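Local coordinates for glycosylation Associate Protein 3 (Streptococcus agalactiae serotype V, PDB 6OYC) that probably acts with its partners Gap1 and Gap2, as an accessory Sec system component, in the glycosylation and secretion of a bacterial surface glycoprotein, at residues 163-168 against 187-192; 202-207 against 234-239; 222-227 against 245-250. One frame throughout, in Å; residues are numbered along the deposited sequence.

Contact 1 of 3, residues 163-168 against 187-192; sequences VLNLLL and QQKVEL
Asn-165 and Lys-189 meet where strand 163-168 is joined by the chain leading into strand 191-193, and the asparagine side chain can be traced atom by atom against that chain. Its CB lies 3.2 Å from Lys-189 O and also touches the CG2 methyl of Val-190. With CG beside the backbone N and anti to the carbonyl carbon (chi1 -66°), the amide is turned so that its ND2 side is directed at the same carbonyl oxygen. At the tip, ND2 donates to Lys-189 O at 3.1 Å, with an N-H...O angle of 148°; the bond is somewhat bent, and the donor is tilted out of the carbonyl plane. The other branch, OD1, accepts from Asn-225 ND2 on strand 223-227, the neighbour at the other edge of 163-168, which fixes the rotation of this buried amide from both ends.

From Glu-191 on the chains pair in parallel, through two bridges. Glu-191 N donates to Asn-165 O at 2.8 Å, and Leu-167 N donates to Glu-191 O at the same length of 2.8 Å. Leu-167 extends side by side with Leu-192, their CD2 methyls 3.5 Å apart, while its CB packs against Val-190 CG2. On the other face Leu-166 CD1 rests on Glu-191 CB, 3.8 Å away; OE1 of that glutamate bonds to the backbone N of Thr-156. The segments pair in the beta-alpha-beta unit of strand 163-168, helix 171-174 and strand 191-193; strand 191-193 is outermost in the parallel sheet.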
loop_
_atom_site.group_PDB
_atom_site.type_symbol
_atom_site.label_atom_id
_atom_site.label_comp_id
_atom_site.label_asym_id
_atom_site.label_seq_id
_atom_site.Cartn_x
_atom_site.Cartn_y
_atom_site.Cartn_z
ATOM N N VAL C 163 0.463 -30.470 -3.660
ATOM C CA VAL C 163 -0.051 -29.231 -3.094
ATOM C C VAL C 163 0.768 -28.070 -3.641
ATOM O O VAL C 163 2.000 -28.150 -3.734
ATOM C CB VAL C 163 -0.010 -29.255 -1.550
ATOM C CG1 VAL C 163 -0.717 -28.045 -0.968
ATOM C CG2 VAL C 163 -0.630 -30.536 -1.017
ATOM N N LEU C 164 0.080 -27.004 -4.028
ATOM C CA LEU C 164 0.703 -25.706 -4.237
ATOM C C LEU C 164 0.168 -24.742 -3.184
ATOM O O LEU C 164 -1.048 -24.515 -3.098
ATOM C CB LEU C 164 0.436 -25.171 -5.640
ATOM C CG LEU C 164 1.012 -23.774 -5.818
ATOM C CD1 LEU C 164 2.531 -23.794 -5.673
ATOM C CD2 LEU C 164 0.581 -23.189 -7.151
ATOM N N ASN C 165 1.069 -24.198 -2.377
ATOM C CA ASN C 165 0.722 -23.202 -1.369
ATOM C C ASN C 165 1.213 -21.849 -1.868
ATOM O O ASN C 165 2.419 -21.602 -1.936
ATOM C CB ASN C 165 1.312 -23.571 -0.015
ATOM C CG ASN C 165 0.705 -24.845 0.547
ATOM O OD1 ASN C 165 -0.520 -25.006 0.572
ATOM N ND2 ASN C 165 1.562 -25.765 0.986
ATOM N N LEU C 166 0.274 -20.999 -2.256
ATOM C CA LEU C 166 0.561 -19.686 -2.817
ATOM C C LEU C 166 0.406 -18.652 -1.710
ATOM O O LEU C 166 -0.697 -18.450 -1.197
ATOM C CB LEU C 166 -0.394 -19.392 -3.969
ATOM C CG LEU C 166 0.215 -18.911 -5.275
ATOM C CD1 LEU C 166 1.336 -19.858 -5.705
ATOM C CD2 LEU C 166 -0.863 -18.826 -6.334
ATOM N N LEU C 167 1.501 -18.008 -1.331
ATOM C CA LEU C 167 1.468 -16.962 -0.312
ATOM C C LEU C 167 1.414 -15.601 -1.000
ATOM O O LEU C 167 2.388 -15.172 -1.629
ATOM C CB LEU C 167 2.672 -17.035 0.622
ATOM C CG LEU C 167 2.579 -15.936 1.681
ATOM C CD1 LEU C 167 1.331 -16.155 2.516
ATOM C CD2 LEU C 167 3.807 -15.902 2.567
ATOM N N LEU C 168 0.279 -14.926 -0.862
ATOM C CA LEU C 168 0.090 -13.595 -1.429
ATOM C C LEU C 168 0.796 -12.592 -0.521
ATOM O O LEU C 168 0.395 -12.402 0.631
ATOM C CB LEU C 168 -1.400 -13.290 -1.562
ATOM C CG LEU C 168 -2.136 -13.552 -2.884
ATOM C CD1 LEU C 168 -1.723 -14.865 -3.512
ATOM C CD2 LEU C 168 -3.658 -13.505 -2.702
ATOM N N GLN C 187 5.939 -22.924 8.430
ATOM C CA GLN C 187 5.635 -24.289 8.816
ATOM C C GLN C 187 5.226 -25.101 7.594
ATOM O O GLN C 187 4.677 -26.199 7.754
ATOM C CB GLN C 187 4.509 -24.333 9.876
ATOM C CG GLN C 187 4.924 -23.846 11.273
ATOM C CD GLN C 187 3.819 -23.998 12.315
ATOM O OE1 GLN C 187 3.409 -23.022 12.952
ATOM N NE2 GLN C 187 3.339 -25.224 12.498
ATOM N N GLN C 188 5.474 -24.596 6.380
ATOM C CA GLN C 188 5.107 -25.284 5.148
ATOM C C GLN C 188 6.051 -24.896 4.018
ATOM O O GLN C 188 6.895 -24.006 4.150
ATOM C CB GLN C 188 3.674 -24.958 4.713
ATOM C CG GLN C 188 2.580 -25.471 5.602
ATOM C CD GLN C 188 1.445 -24.492 5.676
ATOM O OE1 GLN C 188 1.472 -23.556 6.480
ATOM N NE2 GLN C 188 0.439 -24.683 4.824
ATOM N N LYS C 189 5.897 -25.608 2.907
ATOM C CA LYS C 189 6.366 -25.199 1.591
ATOM C C LYS C 189 5.425 -24.138 1.022
ATOM O O LYS C 189 4.212 -24.182 1.254
ATOM C CB LYS C 189 6.395 -26.423 0.665
ATOM C CG LYS C 189 4.987 -26.879 0.258
ATOM C CD LYS C 189 4.949 -28.263 -0.355
ATOM C CE LYS C 189 3.589 -28.511 -0.975
ATOM N NZ LYS C 189 3.714 -28.799 -2.427
ATOM N N VAL C 190 5.977 -23.179 0.271
ATOM C CA VAL C 190 5.162 -22.086 -0.252
ATOM C C VAL C 190 5.855 -21.428 -1.439
ATOM O O VAL C 190 7.084 -21.455 -1.559
ATOM C CB VAL C 190 4.854 -21.048 0.857
ATOM C CG1 VAL C 190 5.981 -20.040 0.993
ATOM C CG2 VAL C 190 3.533 -20.376 0.587
ATOM N N GLU C 191 5.052 -20.821 -2.315
ATOM C CA GLU C 191 5.516 -19.947 -3.387
ATOM C C GLU C 191 5.013 -18.529 -3.115
ATOM O O GLU C 191 3.803 -18.314 -2.967
ATOM C CB GLU C 191 5.009 -20.429 -4.749
ATOM C CG GLU C 191 5.644 -21.711 -5.261
ATOM C CD GLU C 191 7.032 -21.474 -5.819
ATOM O OE1 GLU C 191 7.150 -20.712 -6.811
ATOM O OE2 GLU C 191 8.003 -22.036 -5.250
ATOM N N LEU C 192 5.934 -17.570 -3.059
ATOM C CA LEU C 192 5.585 -16.177 -2.815
ATOM C C LEU C 192 5.289 -15.452 -4.118
ATOM O O LEU C 192 6.065 -15.539 -5.076
ATOM C CB LEU C 192 6.706 -15.452 -2.076
ATOM C CG LEU C 192 7.306 -16.191 -0.891
ATOM C CD1 LEU C 192 8.391 -15.339 -0.252
ATOM C CD2 LEU C 192 6.231 -16.510 0.098
#

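Contact 2 of 3, residues 202-207 against 234-239; sequences SLILPE and NFAALY
Ile-204 packs into helix 231-243 from the turn just ahead of helix 206-218, in an alpha/beta domain built on a parallel sheet; helix 231-243 is itself the connection of the beta-alpha-beta unit between strands 223-227 and 248-251. The isoleucine distributes its CG1, CG2 and CD1 over three helix residues. Its CG2 sits above one face of the Tyr-239 ring, 3.9 Å from the centroid and 17° off the ring normal, a CH-pi contact displaced toward the CE2 side of the ring. CG1 lies against the helix backbone, 3.5 Å from Ala-236 CA. CD1 continues over the root of the tyrosine, 3.8 Å from Tyr-239 CB, and approaches Phe-235 CD2 at 4.0 Å.

The first torsions account for this division. In Ile-204, CG2 is anti to the backbone N while CG1 stands beside it (chi1 -62°), which sends one branch to the ring and the other along the helix surface. Tyr-239 has CG anti to its own N (chi1 166°), laying the ring alongside the turn with a face to the methyl. Both aromatic residues also touch helix 270-281, each through Leu-276, and the phenol OH bonds to Glu-209 OE2 and to a bound glycerol that probably comes from the crystallisation liquor.

The turn has its own polar support. Ser-202 OG accepts from Ile-204 N at 3.1 Å, an ST turn, and Leu-205 occupies the N-cap position of the following helix. Small size at Ala-236 permits the close approach: its CB reaches Leu-203 CB at 3.5 Å and lies only 3.3 Å from Leu-203 O, an oxygen that is also hydrogen-bonded to Tyr-240 OH.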
loop_
_atom_site.group_PDB
_atom_site.type_symbol
_atom_site.label_atom_id
_atom_site.label_comp_id
_atom_site.label_asym_id
_atom_site.label_seq_id
_atom_site.Cartn_x
_atom_site.Cartn_y
_atom_site.Cartn_z
ATOM N N SER C 202 -2.579 -3.704 -5.396
ATOM C CA SER C 202 -3.592 -4.722 -5.617
ATOM C C SER C 202 -2.948 -6.078 -5.839
ATOM O O SER C 202 -1.884 -6.187 -6.459
ATOM C CB SER C 202 -4.467 -4.378 -6.817
ATOM O OG SER C 202 -5.291 -5.483 -7.152
ATOM N N LEU C 203 -3.601 -7.113 -5.320
ATOM C CA LEU C 203 -3.202 -8.486 -5.583
ATOM C C LEU C 203 -4.227 -9.229 -6.431
ATOM O O LEU C 203 -4.113 -10.441 -6.609
ATOM C CB LEU C 203 -2.945 -9.209 -4.262
ATOM C CG LEU C 203 -1.734 -8.588 -3.570
ATOM C CD1 LEU C 203 -1.522 -9.165 -2.174
ATOM C CD2 LEU C 203 -0.494 -8.769 -4.432
ATOM N N ILE C 204 -5.230 -8.528 -6.948
ATOM C CA ILE C 204 -6.143 -9.078 -7.939
ATOM C C ILE C 204 -5.550 -8.713 -9.291
ATOM O O ILE C 204 -5.696 -7.586 -9.760
ATOM C CB ILE C 204 -7.559 -8.532 -7.757
ATOM C CG1 ILE C 204 -8.076 -8.943 -6.380
ATOM C CG2 ILE C 204 -8.483 -9.007 -8.881
ATOM C CD1 ILE C 204 -9.432 -8.434 -6.041
ATOM N N LEU C 205 -4.829 -9.655 -9.897
ATOM C CA LEU C 205 -4.016 -9.368 -11.077
ATOM C C LEU C 205 -4.378 -10.317 -12.213
ATOM O O LEU C 205 -4.310 -11.550 -12.042
ATOM C CB LEU C 205 -2.526 -9.483 -10.749
ATOM C CG LEU C 205 -2.101 -8.520 -9.642
ATOM C CD1 LEU C 205 -0.683 -8.789 -9.187
ATOM C CD2 LEU C 205 -2.280 -7.065 -10.096
ATOM N N PRO C 206 -4.740 -9.789 -13.384
ATOM C CA PRO C 206 -5.045 -10.656 -14.533
ATOM C C PRO C 206 -3.944 -11.648 -14.845
ATOM O O PRO C 206 -4.242 -12.769 -15.289
ATOM C CB PRO C 206 -5.245 -9.657 -15.679
ATOM C CG PRO C 206 -5.645 -8.372 -14.997
ATOM C CD PRO C 206 -4.874 -8.357 -13.706
ATOM N N GLU C 207 -2.682 -11.287 -14.591
ATOM C CA GLU C 207 -1.582 -12.213 -14.859
ATOM C C GLU C 207 -1.510 -13.334 -13.826
ATOM O O GLU C 207 -0.993 -14.415 -14.126
ATOM C CB GLU C 207 -0.254 -11.460 -14.935
ATOM C CG GLU C 207 -0.033 -10.787 -16.286
ATOM C CD GLU C 207 -0.668 -11.572 -17.457
ATOM O OE1 GLU C 207 -0.064 -12.576 -17.911
ATOM O OE2 GLU C 207 -1.769 -11.181 -17.934
ATOM N N ASN C 234 -5.868 -10.692 1.552
ATOM C CA ASN C 234 -7.118 -11.311 1.981
ATOM C C ASN C 234 -8.225 -11.021 0.980
ATOM O O ASN C 234 -9.037 -11.894 0.667
ATOM C CB ASN C 234 -7.529 -10.810 3.371
ATOM C CG ASN C 234 -6.587 -11.257 4.476
ATOM O OD1 ASN C 234 -6.010 -12.332 4.425
ATOM N ND2 ASN C 234 -6.443 -10.421 5.493
ATOM N N PHE C 235 -8.268 -9.792 0.464
ATOM C CA PHE C 235 -9.282 -9.432 -0.520
ATOM C C PHE C 235 -9.077 -10.202 -1.818
ATOM O O PHE C 235 -10.017 -10.800 -2.351
ATOM C CB PHE C 235 -9.236 -7.929 -0.768
ATOM C CG PHE C 235 -10.388 -7.403 -1.566
ATOM C CD1 PHE C 235 -11.686 -7.786 -1.275
ATOM C CD2 PHE C 235 -10.174 -6.489 -2.586
ATOM C CE1 PHE C 235 -12.752 -7.291 -2.010
ATOM C CE2 PHE C 235 -11.235 -5.978 -3.317
ATOM C CZ PHE C 235 -12.526 -6.391 -3.033
ATOM N N ALA C 236 -7.848 -10.193 -2.342
ATOM C CA ALA C 236 -7.542 -10.974 -3.533
ATOM C C ALA C 236 -7.855 -12.456 -3.334
ATOM O O ALA C 236 -8.459 -13.090 -4.210
ATOM C CB ALA C 236 -6.077 -10.782 -3.922
ATOM N N ALA C 237 -7.456 -13.023 -2.189
ATOM C CA ALA C 237 -7.724 -14.437 -1.930
ATOM C C ALA C 237 -9.214 -14.746 -2.007
ATOM O O ALA C 237 -9.608 -15.789 -2.539
ATOM C CB ALA C 237 -7.165 -14.846 -0.567
ATOM N N LEU C 238 -10.062 -13.856 -1.486
ATOM C CA LEU C 238 -11.501 -14.070 -1.604
ATOM C C LEU C 238 -11.921 -14.094 -3.065
ATOM O O LEU C 238 -12.793 -14.879 -3.458
ATOM C CB LEU C 238 -12.269 -12.976 -0.858
ATOM C CG LEU C 238 -12.209 -12.941 0.669
ATOM C CD1 LEU C 238 -12.769 -11.614 1.150
ATOM C CD2 LEU C 238 -12.970 -14.109 1.285
ATOM N N TYR C 239 -11.310 -13.233 -3.881
ATOM C CA TYR C 239 -11.682 -13.122 -5.285
ATOM C C TYR C 239 -11.259 -14.364 -6.060
ATOM O O TYR C 239 -12.033 -14.917 -6.852
ATOM C CB TYR C 239 -11.046 -11.868 -5.885
ATOM C CG TYR C 239 -11.092 -11.827 -7.391
ATOM C CD1 TYR C 239 -12.178 -11.265 -8.059
ATOM C CD2 TYR C 239 -10.054 -12.352 -8.147
ATOM C CE1 TYR C 239 -12.223 -11.222 -9.445
ATOM C CE2 TYR C 239 -10.093 -12.322 -9.526
ATOM C CZ TYR C 239 -11.178 -11.757 -10.174
ATOM O OH TYR C 239 -11.203 -11.724 -11.553
#

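Contact 3 of 3, residues 222-227 against 245-250; sequences IKINVI and PRITAY
Lys-223 bends at chi2 (50°) to bring its ammonium group across to residues 245-250, where NZ bonds to Thr-248 OG1 at 2.9 Å. Arg-246 O is a second acceptor for NZ, modelled at 2.5 Å, too short for the length to be trusted closely. Arg-246 reaches back the other way: its NH2 makes a weak bond to Ile-222 O, 3.4 Å away at the edge of the guanidinium.

Main-chain groups are paired in parallel fashion. Thr-248 N donates to Ile-224 O, Val-226 N to Thr-248 O at 2.8 Å, and Tyr-250 N to Val-226 O at 2.8 Å with an N-H...O angle of 170°. Asn-225 ND2 is engaged by Asn-165 OD1 of the adjoining strand 163-168; OD1 of Asn-225 instead faces the rim of the Tyr-250 ring, in its plane and 3.2 Å from CE1. The opposite face is apolar, Val-226 CG2 meeting Ile-247 CD1 at 3.5 Å.

Within this contact the lysine charge is therefore probably eased by the hydroxyl dipole of Thr-248, perhaps with help from the Arg-246 carbonyl, and the bond links Lys-223 of strand 223-227 to Thr-248 of the neighbouring strand.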
loop_
_atom_site.group_PDB
_atom_site.type_symbol
_atom_site.label_atom_id
_atom_site.label_comp_id
_atom_site.label_asym_id
_atom_site.label_seq_id
_atom_site.Cartn_x
_atom_site.Cartn_y
_atom_site.Cartn_z
ATOM N N ILE C 222 -3.627 -31.135 -8.926
ATOM C CA ILE C 222 -2.959 -30.461 -7.819
ATOM C C ILE C 222 -3.975 -29.700 -6.977
ATOM O O ILE C 222 -5.005 -29.223 -7.473
ATOM C CB ILE C 222 -1.852 -29.518 -8.329
ATOM C CG1 ILE C 222 -0.913 -29.138 -7.182
ATOM C CG2 ILE C 222 -2.443 -28.259 -8.956
ATOM C CD1 ILE C 222 0.388 -28.547 -7.640
ATOM N N LYS C 223 -3.698 -29.622 -5.679
ATOM C CA LYS C 223 -4.433 -28.748 -4.776
ATOM C C LYS C 223 -3.693 -27.422 -4.663
ATOM O O LYS C 223 -2.484 -27.399 -4.404
ATOM C CB LYS C 223 -4.591 -29.384 -3.394
ATOM C CG LYS C 223 -5.369 -28.515 -2.397
ATOM C CD LYS C 223 -6.685 -28.012 -3.009
ATOM C CE LYS C 223 -7.477 -27.116 -2.062
ATOM N NZ LYS C 223 -8.768 -26.712 -2.709
ATOM N N ILE C 224 -4.412 -26.326 -4.886
ATOM C CA ILE C 224 -3.873 -24.984 -4.712
ATOM C C ILE C 224 -4.551 -24.347 -3.506
ATOM O O ILE C 224 -5.785 -24.264 -3.440
ATOM C CB ILE C 224 -4.062 -24.126 -5.968
ATOM C CG1 ILE C 224 -3.367 -24.784 -7.163
ATOM C CG2 ILE C 224 -3.510 -22.701 -5.740
ATOM C CD1 ILE C 224 -3.431 -23.950 -8.435
ATOM N N ASN C 225 -3.744 -23.924 -2.545
ATOM C CA ASN C 225 -4.190 -23.087 -1.444
ATOM C C ASN C 225 -3.610 -21.691 -1.634
ATOM O O ASN C 225 -2.414 -21.540 -1.915
ATOM C CB ASN C 225 -3.760 -23.668 -0.101
ATOM C CG ASN C 225 -4.273 -25.067 0.115
ATOM O OD1 ASN C 225 -5.477 -25.286 0.234
ATOM N ND2 ASN C 225 -3.358 -26.027 0.189
ATOM N N VAL C 226 -4.458 -20.679 -1.513
ATOM C CA VAL C 226 -4.029 -19.289 -1.594
ATOM C C VAL C 226 -4.135 -18.708 -0.188
ATOM O O VAL C 226 -5.237 -18.606 0.369
ATOM C CB VAL C 226 -4.859 -18.501 -2.615
ATOM C CG1 VAL C 226 -4.415 -17.057 -2.652
ATOM C CG2 VAL C 226 -4.712 -19.137 -4.003
ATOM N N ILE C 227 -2.974 -18.387 0.399
ATOM C CA ILE C 227 -2.841 -17.887 1.766
ATOM C C ILE C 227 -2.530 -16.394 1.736
ATOM O O ILE C 227 -1.675 -15.941 0.961
ATOM C CB ILE C 227 -1.728 -18.632 2.524
ATOM C CG1 ILE C 227 -1.974 -20.141 2.507
ATOM C CG2 ILE C 227 -1.585 -18.103 3.948
ATOM C CD1 ILE C 227 -0.774 -20.920 2.033
ATOM N N PRO C 245 -13.470 -22.523 -7.658
ATOM C CA PRO C 245 -13.924 -23.416 -6.575
ATOM C C PRO C 245 -12.947 -24.527 -6.216
ATOM O O PRO C 245 -13.071 -25.106 -5.131
ATOM C CB PRO C 245 -15.230 -23.997 -7.130
ATOM C CG PRO C 245 -15.711 -22.983 -8.095
ATOM C CD PRO C 245 -14.496 -22.341 -8.701
ATOM N N ARG C 246 -11.990 -24.856 -7.087
ATOM C CA ARG C 246 -11.048 -25.926 -6.776
ATOM C C ARG C 246 -10.002 -25.507 -5.749
ATOM O O ARG C 246 -9.427 -26.372 -5.080
ATOM C CB ARG C 246 -10.343 -26.393 -8.048
ATOM C CG ARG C 246 -11.240 -27.073 -9.073
ATOM C CD ARG C 246 -10.783 -28.519 -9.325
ATOM N NE ARG C 246 -9.333 -28.685 -9.222
ATOM C CZ ARG C 246 -8.490 -28.534 -10.244
ATOM N NH1 ARG C 246 -8.969 -28.211 -11.441
ATOM N NH2 ARG C 246 -7.174 -28.710 -10.078
ATOM N N ILE C 247 -9.734 -24.213 -5.600
ATOM C CA ILE C 247 -8.714 -23.783 -4.651
ATOM C C ILE C 247 -9.357 -23.478 -3.298
ATOM O O ILE C 247 -10.568 -23.264 -3.178
ATOM C CB ILE C 247 -7.919 -22.571 -5.185
ATOM C CG1 ILE C 247 -8.780 -21.318 -5.173
ATOM C CG2 ILE C 247 -7.431 -22.819 -6.603
ATOM C CD1 ILE C 247 -8.019 -20.115 -4.741
ATOM N N THR C 248 -8.537 -23.487 -2.254
ATOM C CA THR C 248 -8.957 -23.067 -0.926
ATOM C C THR C 248 -8.218 -21.787 -0.567
ATOM O O THR C 248 -6.998 -21.686 -0.758
ATOM C CB THR C 248 -8.691 -24.143 0.131
ATOM O OG1 THR C 248 -9.403 -25.336 -0.210
ATOM C CG2 THR C 248 -9.198 -23.672 1.487
ATOM N N ALA C 249 -8.962 -20.807 -0.079
ATOM C CA ALA C 249 -8.393 -19.562 0.401
ATOM C C ALA C 249 -8.209 -19.648 1.906
ATOM O O ALA C 249 -9.096 -20.122 2.622
ATOM C CB ALA C 249 -9.294 -18.374 0.049
ATOM N N TYR C 250 -7.058 -19.187 2.385
ATOM C CA TYR C 250 -6.810 -19.031 3.816
ATOM C C TYR C 250 -6.529 -17.559 4.085
ATOM O O TYR C 250 -5.539 -17.010 3.585
ATOM C CB TYR C 250 -5.666 -19.934 4.274
ATOM C CG TYR C 250 -6.031 -21.402 4.131
ATOM C CD1 TYR C 250 -5.826 -22.074 2.928
ATOM C CD2 TYR C 250 -6.619 -22.101 5.182
ATOM C CE1 TYR C 250 -6.172 -23.400 2.785
ATOM C CE2 TYR C 250 -6.975 -23.426 5.044
ATOM C CZ TYR C 250 -6.747 -24.067 3.846
ATOM O OH TYR C 250 -7.088 -25.383 3.707
#

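How the contacts relate
Contacts 1 and 3 belong to one five-stranded parallel sheet, with order 191-193, 163-168, 223-227, 248-251, 289-291, and their centres lie about 10 Å apart. Strands 163-168 and 223-227 are neighbours there, so the two pairings run on across four adjacent strands. Contact 2 lies against one face of that sheet, its centre about 16 Å from that of contact 1 and 13 Å from that of contact 3; Leu-168 CD2 packs on Ala-236 CB, and Val-226 CG1 on Ala-237 CB. Along the chain, contact 1 closes before the others open, whereas contacts 2 and 3 alternate their segments. The chain thus passes between sheet and helices, joining both within what looks like one alpha/beta domain.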